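Local coordinates for tailspike protein (Acinetobacter phage vB_ApiP_P1, PDB 6E1R) that probably recognises and hydrolyses the capsular polysaccharide of its Acinetobacter baumannii host, working as a trimeric enzyme on the phage tail, at residues Gly48-Tyr53 with Gln73-Val78; Cys84-Ser89 with Phe115-Asn120; Leu99-Ala104 with Thr121-Asp126; Lys108-Val113 with Thr128-Gly133; Ser141-Ala146 with Met170-Thr175. All coordinates share one frame; numbering follows the deposited sequence.

Contact 1 (Gly48-Tyr53 with Gln73-Val78)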
# COMPACT_ATOMS: atom_id res chain seq x y z
N GLY A 48 24.68 36.58 -15.12
CA GLY A 48 25.93 37.24 -14.79
C GLY A 48 26.83 36.36 -13.95
O GLY A 48 26.38 35.48 -13.22
N ASP A 49 28.13 36.60 -14.07
CA ASP A 49 29.13 35.78 -13.39
C ASP A 49 30.48 36.46 -13.53
O ASP A 49 30.65 37.40 -14.31
CB ASP A 49 29.17 34.37 -13.97
CG ASP A 49 29.74 33.35 -13.01
OD1 ASP A 49 30.26 33.76 -11.95
OD2 ASP A 49 29.66 32.15 -13.32
N HIS A 50 31.44 35.98 -12.75
CA HIS A 50 32.82 36.43 -12.86
C HIS A 50 33.54 35.62 -13.93
O HIS A 50 33.24 34.44 -14.15
CB HIS A 50 33.55 36.29 -11.52
CG HIS A 50 33.07 37.23 -10.47
ND1 HIS A 50 33.51 37.19 -9.16
CD2 HIS A 50 32.17 38.24 -10.52
CE1 HIS A 50 32.91 38.13 -8.46
NE2 HIS A 50 32.09 38.79 -9.26
N PHE A 51 34.50 36.26 -14.60
CA PHE A 51 35.25 35.62 -15.66
C PHE A 51 36.73 35.88 -15.47
O PHE A 51 37.14 37.01 -15.17
CB PHE A 51 34.81 36.11 -17.04
CG PHE A 51 33.47 35.58 -17.48
CD1 PHE A 51 32.30 36.18 -17.04
CD2 PHE A 51 33.38 34.48 -18.31
CE1 PHE A 51 31.07 35.69 -17.44
CE2 PHE A 51 32.15 33.99 -18.71
CZ PHE A 51 30.99 34.60 -18.27
N LYS A 52 37.53 34.83 -15.65
CA LYS A 52 38.98 34.92 -15.60
C LYS A 52 39.53 34.68 -17.00
O LYS A 52 39.04 33.80 -17.72
CB LYS A 52 39.57 33.91 -14.62
CG LYS A 52 41.08 34.00 -14.45
CD LYS A 52 41.58 32.99 -13.43
CE LYS A 52 41.13 33.35 -12.03
NZ LYS A 52 41.59 32.35 -11.02
N TYR A 53 40.53 35.46 -17.39
CA TYR A 53 41.06 35.36 -18.74
C TYR A 53 42.09 34.25 -18.84
O TYR A 53 42.87 34.01 -17.92
CB TYR A 53 41.68 36.69 -19.17
CG TYR A 53 42.02 36.75 -20.64
CD1 TYR A 53 43.32 36.53 -21.09
CD2 TYR A 53 41.04 37.03 -21.59
CE1 TYR A 53 43.63 36.58 -22.43
CE2 TYR A 53 41.35 37.08 -22.93
CZ TYR A 53 42.64 36.86 -23.35
OH TYR A 53 42.95 36.91 -24.69
N GLN A 73 33.53 31.55 -14.09
CA GLN A 73 34.06 31.18 -12.78
C GLN A 73 33.04 30.50 -11.88
O GLN A 73 33.43 29.97 -10.83
CB GLN A 73 34.62 32.42 -12.07
CG GLN A 73 35.81 33.05 -12.77
CD GLN A 73 37.00 32.10 -12.86
OE1 GLN A 73 37.70 31.87 -11.88
NE2 GLN A 73 37.23 31.56 -14.05
N PHE A 74 31.76 30.50 -12.25
CA PHE A 74 30.70 29.87 -11.47
C PHE A 74 30.71 30.36 -10.02
O PHE A 74 30.85 29.60 -9.07
CB PHE A 74 30.80 28.34 -11.53
CG PHE A 74 30.41 27.75 -12.86
CD1 PHE A 74 29.08 27.47 -13.14
CD2 PHE A 74 31.36 27.48 -13.82
CE1 PHE A 74 28.71 26.92 -14.35
CE2 PHE A 74 31.00 26.94 -15.04
CZ PHE A 74 29.67 26.66 -15.31
N SER A 75 30.56 31.68 -9.88
CA SER A 75 30.53 32.29 -8.55
C SER A 75 29.33 31.80 -7.75
O SER A 75 29.42 31.62 -6.53
CB SER A 75 30.52 33.81 -8.67
OG SER A 75 31.72 34.27 -9.26
N ALA A 76 28.19 31.60 -8.41
CA ALA A 76 27.02 31.05 -7.75
C ALA A 76 27.07 29.54 -7.61
O ALA A 76 26.28 28.97 -6.84
CB ALA A 76 25.75 31.46 -8.50
N GLY A 77 27.96 28.87 -8.34
CA GLY A 77 28.05 27.42 -8.26
C GLY A 77 26.92 26.69 -8.94
O GLY A 77 26.71 25.50 -8.67
N VAL A 78 26.18 27.37 -9.81
CA VAL A 78 25.01 26.80 -10.47
C VAL A 78 25.00 27.24 -11.92
O VAL A 78 25.29 28.40 -12.23
CB VAL A 78 23.72 27.22 -9.74
CG1 VAL A 78 22.59 27.46 -10.73
CG2 VAL A 78 23.32 26.16 -8.73
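Gln73 N donates to His50 O at 2.9 Å, an N-H...O angle of 145°, and ties the first residues of strand 49-53 to the turn that leaves strand 70-72, with the CA atoms of His50 and Gln73 5.4 Å apart. One residue back, Asp49 extends its carboxylate across the turn, CG lying opposite its own backbone N (chi1 -157°). OD1 takes the backbone N of Ser75 on its syn side at 2.9 Å, in a nearly straight bond of 166°. The hydroxyl Ser75 OG comes in almost along the C-O axis, 3.1 Å from Asp49 OD1, and the backbone N of His50 reaches the same oxygen from above the carboxylate plane. Three donors thus fix the rotation of this acid, while OD2 takes a weak bond from Phe74 N and a salt bridge from Lys72. The strand belongs to a small mixed sheet at the N-terminal end of this part of the tailspike, ahead of the parallel beta-helix, where it runs antiparallel to both strand 34-37 and strand 70-72. Gln73 bends at chi2 and lays its amide obliquely over the Lys52 stem, its NE2 lying 3.4 Å from Lys52 CB; the same NE2 donates to Val71 O. Beyond that crossing Lys52 turns at chi3, and NZ bonds to Thr38 of the second subunit. Gln73 packs on Tyr45 of that subunit as well, and Ala76 touches Ser75 of the third.

Contact 2 (Cys84-Ser89 with Phe115-Asn120)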
# COMPACT_ATOMS: atom_id res chain seq x y z
N CYS A 84 23.28 30.67 -20.62
CA CYS A 84 23.44 29.99 -21.90
C CYS A 84 22.81 30.76 -23.06
O CYS A 84 22.66 30.19 -24.15
CB CYS A 84 22.87 28.57 -21.83
SG CYS A 84 23.66 27.52 -20.60
N GLY A 85 22.43 32.01 -22.85
CA GLY A 85 21.88 32.83 -23.91
C GLY A 85 20.39 33.11 -23.82
O GLY A 85 19.84 33.70 -24.76
N ALA A 86 19.73 32.73 -22.73
CA ALA A 86 18.30 32.97 -22.59
C ALA A 86 18.06 34.45 -22.32
O ALA A 86 18.46 34.96 -21.27
CB ALA A 86 17.72 32.11 -21.48
N ASP A 87 17.41 35.13 -23.25
CA ASP A 87 17.18 36.56 -23.13
C ASP A 87 15.78 36.79 -22.59
O ASP A 87 14.80 36.46 -23.27
CB ASP A 87 17.35 37.25 -24.49
CG ASP A 87 17.35 38.76 -24.39
OD1 ASP A 87 17.35 39.29 -23.26
OD2 ASP A 87 17.35 39.42 -25.45
N PRO A 88 15.63 37.34 -21.38
CA PRO A 88 14.28 37.57 -20.84
C PRO A 88 13.44 38.52 -21.68
O PRO A 88 12.21 38.41 -21.67
CB PRO A 88 14.56 38.15 -19.44
CG PRO A 88 15.93 37.65 -19.10
CD PRO A 88 16.69 37.63 -20.39
N SER A 89 14.07 39.46 -22.39
CA SER A 89 13.32 40.37 -23.25
C SER A 89 12.94 39.75 -24.58
O SER A 89 12.06 40.28 -25.27
CB SER A 89 14.12 41.66 -23.48
OG SER A 89 15.43 41.37 -23.93
N PHE A 115 14.19 31.97 -14.99
CA PHE A 115 13.03 32.76 -15.39
C PHE A 115 12.21 31.94 -16.39
O PHE A 115 12.72 31.00 -17.01
CB PHE A 115 13.44 34.12 -15.98
CG PHE A 115 14.02 34.04 -17.36
CD1 PHE A 115 15.36 33.76 -17.55
CD2 PHE A 115 13.23 34.27 -18.48
CE1 PHE A 115 15.90 33.69 -18.82
CE2 PHE A 115 13.76 34.21 -19.75
CZ PHE A 115 15.10 33.92 -19.92
N ASP A 116 10.95 32.32 -16.54
CA ASP A 116 10.03 31.54 -17.37
C ASP A 116 10.45 31.62 -18.83
O ASP A 116 10.65 32.71 -19.37
CB ASP A 116 8.60 32.04 -17.19
CG ASP A 116 8.08 31.84 -15.77
OD1 ASP A 116 8.61 30.96 -15.06
OD2 ASP A 116 7.15 32.57 -15.37
N LEU A 117 10.56 30.46 -19.46
CA LEU A 117 11.01 30.37 -20.84
C LEU A 117 9.82 30.20 -21.79
O LEU A 117 8.78 29.66 -21.42
CB LEU A 117 11.98 29.21 -21.02
CG LEU A 117 13.25 29.26 -20.16
CD1 LEU A 117 14.17 28.09 -20.48
CD2 LEU A 117 13.96 30.58 -20.34
N ARG A 118 10.01 30.66 -23.02
CA ARG A 118 9.03 30.50 -24.09
C ARG A 118 9.77 29.97 -25.31
O ARG A 118 10.74 30.59 -25.76
CB ARG A 118 8.33 31.82 -24.40
CG ARG A 118 7.61 32.43 -23.21
CD ARG A 118 6.89 33.71 -23.58
NE ARG A 118 5.70 33.47 -24.39
CZ ARG A 118 4.51 33.16 -23.88
NH1 ARG A 118 4.35 33.06 -22.57
NH2 ARG A 118 3.48 32.96 -24.69
N VAL A 119 9.32 28.84 -25.84
CA VAL A 119 10.03 28.12 -26.89
C VAL A 119 9.08 27.83 -28.04
O VAL A 119 7.90 27.52 -27.83
CB VAL A 119 10.68 26.82 -26.37
CG1 VAL A 119 11.74 27.14 -25.33
CG2 VAL A 119 9.62 25.89 -25.79
N ASN A 120 9.59 27.94 -29.27
CA ASN A 120 8.84 27.58 -30.46
C ASN A 120 9.47 26.42 -31.21
O ASN A 120 8.94 25.99 -32.24
CB ASN A 120 8.70 28.78 -31.41
CG ASN A 120 10.03 29.24 -31.98
OD1 ASN A 120 11.09 28.89 -31.46
ND2 ASN A 120 9.98 30.02 -33.05
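Phe115 presents its ring to the 84-89 loop between two aliphatic groups on opposite faces. Pro88 CG stands over the centre of one face, 3.9 Å from the centroid of the Phe115 ring and 12° off the ring normal, which makes it a CH-pi contact; the two side chains cross at about a right angle. On the other face, Leu117 CD2 sits toward the rim, two residues further along the same segment as the phenyl ring it covers. Ala86 comes from a third direction: its CB lies near the ring plane at the edge, 3.5 Å from Phe115 CZ, and also approaches Leu117 CD2 at 4.2 Å. The ring reaches this slot because CG of Phe115 stands between the backbone N and the carbonyl carbon (chi1 74°), while Leu117 brings its far methyl nearer to the loop than its CB direction suggests. The backbone of the loop joins in, with Pro88 CA 3.6 Å from Phe115 CE2. Around the proline the loop is shaped by Asp87, whose OD1 accepts Ser89 OG at 2.9 Å from above the carboxylate plane and, weakly, the backbone N of Ser89, consistent with an Asx turn. His93 adds an edge-to-face ring contact to Phe115, and Ala96 and Leu97 of helix 94-106 back Ala86 and Leu117. Helix 94-106 and the loop that leads into it thus cover strand 117-119 where the parallel beta-helix starts, a position in which a short helix commonly caps the solenoid of tailspikes and pectate-lyase-like proteins.

Contact 3 (Leu99-Ala104 with Thr121-Asp126)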
# COMPACT_ATOMS: atom_id res chain seq x y z
N LEU A 99 21.18 24.78 -26.02
CA LEU A 99 22.55 24.90 -25.54
C LEU A 99 22.65 24.60 -24.06
O LEU A 99 23.68 24.09 -23.60
CB LEU A 99 23.08 26.31 -25.84
CG LEU A 99 24.52 26.63 -25.42
CD1 LEU A 99 25.49 25.62 -26.01
CD2 LEU A 99 24.87 28.04 -25.86
N ALA A 100 21.60 24.88 -23.30
CA ALA A 100 21.62 24.62 -21.86
C ALA A 100 21.62 23.12 -21.57
O ALA A 100 22.41 22.64 -20.75
CB ALA A 100 20.43 25.31 -21.19
N VAL A 101 20.73 22.37 -22.23
CA VAL A 101 20.68 20.92 -22.02
C VAL A 101 21.97 20.27 -22.49
O VAL A 101 22.50 19.37 -21.84
CB VAL A 101 19.45 20.31 -22.73
CG1 VAL A 101 19.21 18.90 -22.24
CG2 VAL A 101 18.22 21.17 -22.52
N ASN A 102 22.49 20.71 -23.64
CA ASN A 102 23.74 20.16 -24.15
C ASN A 102 24.91 20.48 -23.22
O ASN A 102 25.79 19.64 -23.02
CB ASN A 102 24.02 20.70 -25.55
CG ASN A 102 23.11 20.10 -26.61
OD1 ASN A 102 22.91 18.89 -26.65
ND2 ASN A 102 22.56 20.95 -27.47
N THR A 103 24.93 21.68 -22.63
CA THR A 103 26.03 22.06 -21.76
C THR A 103 25.94 21.36 -20.41
O THR A 103 26.93 20.81 -19.92
CB THR A 103 26.07 23.58 -21.58
OG1 THR A 103 26.26 24.21 -22.85
CG2 THR A 103 27.20 23.98 -20.64
N ALA A 104 24.76 21.38 -19.79
CA ALA A 104 24.61 20.79 -18.47
C ALA A 104 24.88 19.29 -18.49
O ALA A 104 25.50 18.75 -17.57
CB ALA A 104 23.21 21.07 -17.92
N THR A 121 10.60 25.91 -30.73
CA THR A 121 11.27 24.76 -31.32
C THR A 121 11.59 23.75 -30.21
O THR A 121 11.93 24.14 -29.09
CB THR A 121 12.56 25.19 -32.03
OG1 THR A 121 12.24 26.12 -33.07
CG2 THR A 121 13.28 23.99 -32.65
N THR A 122 11.46 22.47 -30.54
CA THR A 122 11.63 21.43 -29.54
C THR A 122 13.08 21.35 -29.08
O THR A 122 14.01 21.84 -29.74
CB THR A 122 11.19 20.07 -30.09
OG1 THR A 122 11.20 19.10 -29.03
CG2 THR A 122 12.13 19.61 -31.20
N THR A 123 13.27 20.72 -27.93
CA THR A 123 14.59 20.46 -27.36
C THR A 123 14.71 18.98 -27.05
O THR A 123 13.99 18.47 -26.19
CB THR A 123 14.82 21.30 -26.10
OG1 THR A 123 14.06 22.51 -26.17
CG2 THR A 123 16.29 21.61 -25.93
N GLU A 124 15.62 18.30 -27.74
CA GLU A 124 15.79 16.87 -27.52
C GLU A 124 16.35 16.62 -26.13
O GLU A 124 17.27 17.30 -25.67
CB GLU A 124 16.72 16.28 -28.59
CG GLU A 124 16.11 16.27 -29.98
CD GLU A 124 16.89 15.41 -30.96
OE1 GLU A 124 18.01 14.98 -30.61
OE2 GLU A 124 16.38 15.16 -32.07
N LEU A 125 15.78 15.63 -25.45
CA LEU A 125 16.14 15.33 -24.07
C LEU A 125 17.44 14.54 -24.09
O LEU A 125 17.46 13.35 -24.41
CB LEU A 125 15.01 14.56 -23.38
CG LEU A 125 15.04 14.31 -21.87
CD1 LEU A 125 13.63 14.03 -21.38
CD2 LEU A 125 15.96 13.16 -21.47
N ASP A 126 18.54 15.20 -23.74
CA ASP A 126 19.81 14.51 -23.58
C ASP A 126 19.78 13.63 -22.34
O ASP A 126 19.08 13.91 -21.37
CB ASP A 126 20.96 15.51 -23.47
CG ASP A 126 21.19 16.28 -24.76
OD1 ASP A 126 20.76 15.80 -25.83
OD2 ASP A 126 21.81 17.36 -24.69
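Val101 packs both its methyls against the 121-126 segment: CG2 touches Thr123 CG2 at 3.9 Å, and CG1 rests 4.0 Å from Asp126 CB and 3.9 Å from Asp126 OD2. Its first torsion (chi1 -166°) sets CG1 opposite the backbone N, so the two methyls fork, one toward the strand and the other toward the acid. On the next position of the helix Asn102 turns its amide toward the Asp126 carboxylate, OD1 coming 2.7 Å from Asp126 OD2; the side chains cross at about a right angle, with the amide and carboxylate planes 36° apart. The other carboxylate oxygen, Asp126 OD1, pairs with Lys156, and that salt bridge is the main polar hold on the acid; Thr105 OG1 adds a weak bond to OD2. Behind Val101, Ala100 and Ala104 turn to Leu111, and Thr123 also touches Leu97 and Asp98. Helix 94-106 therefore packs against the start of the beta-helix, touching strand 111-113 and strand 123-124, while strand 123-124 pairs in parallel with strand 151-155.

Contact 4 (Lys108-Val113 with Thr128-Gly133)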
# COMPACT_ATOMS: atom_id res chain seq x y z
N LYS A 108 28.00 17.33 -16.85
CA LYS A 108 27.56 16.47 -15.75
C LYS A 108 27.20 17.31 -14.52
O LYS A 108 27.72 17.09 -13.42
CB LYS A 108 28.62 15.43 -15.40
CG LYS A 108 28.91 14.41 -16.50
CD LYS A 108 29.92 13.38 -16.01
CE LYS A 108 30.56 12.61 -17.16
NZ LYS A 108 29.61 12.36 -18.27
N ARG A 109 26.30 18.27 -14.71
CA ARG A 109 25.87 19.12 -13.62
C ARG A 109 24.43 19.55 -13.86
O ARG A 109 23.95 19.56 -15.00
CB ARG A 109 26.78 20.34 -13.45
CG ARG A 109 26.78 21.29 -14.64
CD ARG A 109 27.84 22.37 -14.47
NE ARG A 109 27.65 23.13 -13.24
CZ ARG A 109 28.59 23.90 -12.68
NH1 ARG A 109 29.78 24.01 -13.25
NH2 ARG A 109 28.33 24.55 -11.56
N LYS A 110 23.74 19.91 -12.78
CA LYS A 110 22.33 20.23 -12.87
C LYS A 110 22.12 21.57 -13.58
O LYS A 110 22.98 22.45 -13.57
CB LYS A 110 21.69 20.28 -11.48
CG LYS A 110 22.09 21.47 -10.62
CD LYS A 110 21.37 21.42 -9.29
CE LYS A 110 21.56 22.69 -8.48
NZ LYS A 110 20.76 22.66 -7.23
N LEU A 111 20.96 21.70 -14.20
CA LEU A 111 20.55 22.91 -14.89
C LEU A 111 19.41 23.57 -14.12
O LEU A 111 18.51 22.88 -13.61
CB LEU A 111 20.11 22.62 -16.32
CG LEU A 111 19.62 23.80 -17.15
CD1 LEU A 111 20.71 24.84 -17.33
CD2 LEU A 111 19.09 23.32 -18.49
N VAL A 112 19.44 24.89 -14.02
CA VAL A 112 18.46 25.65 -13.26
C VAL A 112 17.82 26.67 -14.19
O VAL A 112 18.52 27.43 -14.86
CB VAL A 112 19.10 26.36 -12.04
CG1 VAL A 112 18.10 27.28 -11.38
CG2 VAL A 112 19.63 25.33 -11.05
N VAL A 113 16.49 26.68 -14.21
CA VAL A 113 15.72 27.65 -14.99
C VAL A 113 15.35 28.78 -14.04
O VAL A 113 14.55 28.59 -13.12
CB VAL A 113 14.48 27.01 -15.62
CG1 VAL A 113 13.84 27.97 -16.62
CG2 VAL A 113 14.85 25.70 -16.30
N THR A 128 20.70 11.82 -18.87
CA THR A 128 21.17 12.27 -17.56
C THR A 128 20.90 13.75 -17.30
O THR A 128 21.58 14.37 -16.48
CB THR A 128 22.67 11.97 -17.36
OG1 THR A 128 23.44 12.79 -18.24
CG2 THR A 128 22.95 10.50 -17.65
N LEU A 129 19.92 14.33 -17.98
CA LEU A 129 19.59 15.73 -17.74
C LEU A 129 18.89 15.89 -16.40
O LEU A 129 17.86 15.27 -16.14
CB LEU A 129 18.69 16.27 -18.85
CG LEU A 129 18.10 17.65 -18.52
CD1 LEU A 129 19.18 18.72 -18.49
CD2 LEU A 129 16.97 18.03 -19.47
N ARG A 130 19.45 16.74 -15.54
CA ARG A 130 18.80 17.15 -14.30
C ARG A 130 18.53 18.64 -14.40
O ARG A 130 19.46 19.45 -14.37
CB ARG A 130 19.67 16.82 -13.09
CG ARG A 130 19.13 17.36 -11.77
CD ARG A 130 20.09 17.06 -10.63
NE ARG A 130 19.73 17.79 -9.42
CZ ARG A 130 20.52 17.88 -8.35
NH1 ARG A 130 21.71 17.29 -8.35
NH2 ARG A 130 20.12 18.56 -7.29
N ILE A 131 17.26 19.01 -14.51
CA ILE A 131 16.84 20.39 -14.69
C ILE A 131 15.81 20.73 -13.62
O ILE A 131 14.87 19.95 -13.40
CB ILE A 131 16.28 20.64 -16.11
CG1 ILE A 131 15.73 22.05 -16.25
CG2 ILE A 131 15.23 19.59 -16.47
CD1 ILE A 131 15.26 22.38 -17.65
N GLU A 132 15.99 21.86 -12.96
CA GLU A 132 15.14 22.27 -11.85
C GLU A 132 14.70 23.72 -12.04
O GLU A 132 15.25 24.46 -12.85
CB GLU A 132 15.86 22.11 -10.50
CG GLU A 132 16.37 20.70 -10.24
CD GLU A 132 17.13 20.58 -8.93
OE1 GLU A 132 17.79 21.57 -8.54
OE2 GLU A 132 17.07 19.51 -8.30
N GLY A 133 13.68 24.11 -11.28
CA GLY A 133 13.18 25.47 -11.31
C GLY A 133 13.10 26.05 -9.92
O GLY A 133 12.82 25.36 -8.94
O HOH W 1 22.61 17.34 -16.16
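Arg130 O receives Leu111 N at 2.7 Å with an N-H...O angle of 170°, and Lys110 CA lends the same oxygen a CA-H...O contact. Two successive rungs of the parallel beta-helix meet here: strands 111-113 and 129-133 run side by side at 28°, and the pairing goes on through Glu132 N to Leu111 O and Val113 N to Glu132 O. On one face the charged side chains of Lys110, Arg130 and Glu132 form a network. Lys110 stretches across the guanidinium, CD 3.7 Å from Arg130 NH2 and over one face of the group, and its NZ makes a weak, 3.4 Å salt bridge to Glu132 OE1. Glu132 OE2 lies in plane at the edge of the guanidinium, a weak salt bridge with Arg130, and also pairs with Lys168 of the second subunit. Arg130 NH1 bonds to Gly133 O of that subunit, so the network reaches the trimer interface. The inward face is apolar: Leu111 CD2 and Val113 CG2 converge on Ile131 CD1, at 4.0 and 3.6 Å. Where the strands begin, a water bridges the backbones, donating to Arg109 O at 2.8 Å and accepting from Arg130 N.

Contact 5 (Ser141-Ala146 with Met170-Thr175)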
# COMPACT_ATOMS: atom_id res chain seq x y z
N SER A 141 5.04 28.08 -10.13
CA SER A 141 6.37 27.51 -10.27
C SER A 141 7.02 28.00 -11.56
O SER A 141 6.38 28.59 -12.44
CB SER A 141 6.30 25.98 -10.25
OG SER A 141 5.47 25.49 -11.28
N ARG A 142 8.32 27.76 -11.67
CA ARG A 142 9.07 28.11 -12.88
C ARG A 142 8.48 27.38 -14.08
O ARG A 142 8.43 26.14 -14.10
CB ARG A 142 10.54 27.75 -12.70
CG ARG A 142 11.41 28.07 -13.89
CD ARG A 142 11.55 29.56 -14.11
NE ARG A 142 12.08 30.26 -12.93
CZ ARG A 142 11.41 31.19 -12.26
NH1 ARG A 142 10.20 31.56 -12.65
NH2 ARG A 142 11.96 31.77 -11.20
N SER A 143 8.03 28.14 -15.07
CA SER A 143 7.25 27.60 -16.18
C SER A 143 8.03 27.64 -17.49
O SER A 143 8.90 28.49 -17.69
CB SER A 143 5.93 28.37 -16.34
OG SER A 143 6.16 29.67 -16.85
N ILE A 144 7.69 26.71 -18.38
CA ILE A 144 8.18 26.69 -19.75
C ILE A 144 6.97 26.60 -20.66
O ILE A 144 6.22 25.62 -20.60
CB ILE A 144 9.14 25.51 -20.00
CG1 ILE A 144 10.34 25.56 -19.05
CG2 ILE A 144 9.60 25.50 -21.45
CD1 ILE A 144 11.39 24.51 -19.34
N THR A 145 6.79 27.61 -21.51
CA THR A 145 5.63 27.70 -22.39
C THR A 145 6.03 27.39 -23.82
O THR A 145 7.07 27.85 -24.30
CB THR A 145 4.99 29.09 -22.31
OG1 THR A 145 4.71 29.42 -20.94
CG2 THR A 145 3.70 29.14 -23.11
N ALA A 146 5.19 26.61 -24.51
CA ALA A 146 5.40 26.26 -25.91
C ALA A 146 4.57 27.20 -26.77
O ALA A 146 3.34 27.17 -26.72
CB ALA A 146 5.03 24.80 -26.17
N MSE A 170 6.83 23.92 -14.53
CA MSE A 170 5.48 23.95 -15.07
C MSE A 170 5.52 24.04 -16.59
O MSE A 170 6.37 24.73 -17.15
CB MSE A 170 4.69 25.13 -14.48
CG MSE A 170 3.22 25.14 -14.85
SE MSE A 170 2.22 26.45 -13.81
CE MSE A 170 0.43 26.09 -14.50
N PHE A 171 4.60 23.35 -17.25
CA PHE A 171 4.56 23.30 -18.71
C PHE A 171 3.25 23.89 -19.19
O PHE A 171 2.17 23.43 -18.78
CB PHE A 171 4.73 21.86 -19.21
CG PHE A 171 5.99 21.20 -18.72
CD1 PHE A 171 7.18 21.35 -19.40
CD2 PHE A 171 5.98 20.44 -17.56
CE1 PHE A 171 8.34 20.75 -18.95
CE2 PHE A 171 7.14 19.83 -17.11
CZ PHE A 171 8.32 19.99 -17.80
N LYS A 172 3.33 24.90 -20.05
CA LYS A 172 2.16 25.59 -20.58
C LYS A 172 2.23 25.60 -22.10
O LYS A 172 3.20 25.15 -22.71
CB LYS A 172 2.06 27.03 -20.04
CG LYS A 172 2.02 27.14 -18.52
CD LYS A 172 1.90 28.59 -18.10
CE LYS A 172 1.78 28.73 -16.59
NZ LYS A 172 1.68 30.15 -16.16
N ALA A 173 1.17 26.13 -22.71
CA ALA A 173 1.10 26.32 -24.15
C ALA A 173 0.51 27.69 -24.43
O ALA A 173 -0.47 28.10 -23.80
CB ALA A 173 0.25 25.23 -24.81
N SER A 174 1.12 28.41 -25.38
CA SER A 174 0.63 29.74 -25.72
C SER A 174 -0.76 29.68 -26.35
O SER A 174 -1.59 30.56 -26.12
CB SER A 174 1.61 30.45 -26.65
OG SER A 174 1.57 29.90 -27.95
N THR A 175 -1.01 28.65 -27.15
CA THR A 175 -2.32 28.41 -27.75
C THR A 175 -2.95 27.19 -27.10
O THR A 175 -2.32 26.12 -27.04
CB THR A 175 -2.21 28.22 -29.26
OG1 THR A 175 -1.54 29.35 -29.84
CG2 THR A 175 -3.59 28.08 -29.88
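Lys172 lies extended along Thr145 and Ser143 on one face of two paired rungs of the parallel beta-helix, strands 142-146 and 169-173, whose N-to-C directions differ by 24°. Its CB rests 3.7 Å from Thr145 OG1. With CG swung beside the backbone N (chi1 -57°) and the rest of the chain straight, CD still passes Thr145 OG1 at 4.1 Å, CE then comes 4.2 Å from Ser143 CB, and NZ is carried beyond it. Thr145 uses its other branch, CG2, on the end of the strand, 3.5 Å from Ser174 N. Further back on this face the CB of Met170, a selenomethionine in the crystal, lies 3.3 Å from Ser141 OG, while its tip leads away toward Asp201; the Ser141 hydroxyl is itself bonded to Val138 O. The opposite face carries Ile144, Ala146, Phe171 and Ala173, which turn to the coil interior, where Ile152 of strand 151-155 touches the first three. Phe171 also meets the Phe200 ring, one coil further along. The backbones interlock in parallel fashion: Arg142 O takes Met170 N, Met170 O takes Ile144 N, Ile144 O takes Lys172 N, and Lys172 O takes Ala146 N. The Arg142 side chain points away from the pair and is held by Asp134, Asp116 and Val113 O. The pairing outlasts the strand by one residue, with Ser174 N reaching Ala146 O at 2.9 Å in a bond of 175°.

How the contacts relate
The five contacts lie together at the N-terminal end of the chain; contact 1 comes first, contacts 2 to 4 interleave and contact 5 follows. Contact 1, in the small mixed sheet, has its centre about 17 Å from that of contact 4, which it touches where Arg109 makes a cation-pi contact with Phe74. Helix 94-106 and strands 111-113, 117-119, 123-124 and 129-133 follow one another to make the helix, the first coil and the start of the next. Contact 5 lies one coil further, beside contact 2 through strands 117-119 and 142-146, with centres about 12 Å apart. Together they carry the chain from the N-terminal sheet into the parallel beta-helix, while contacts 1 and 4 face the second subunit.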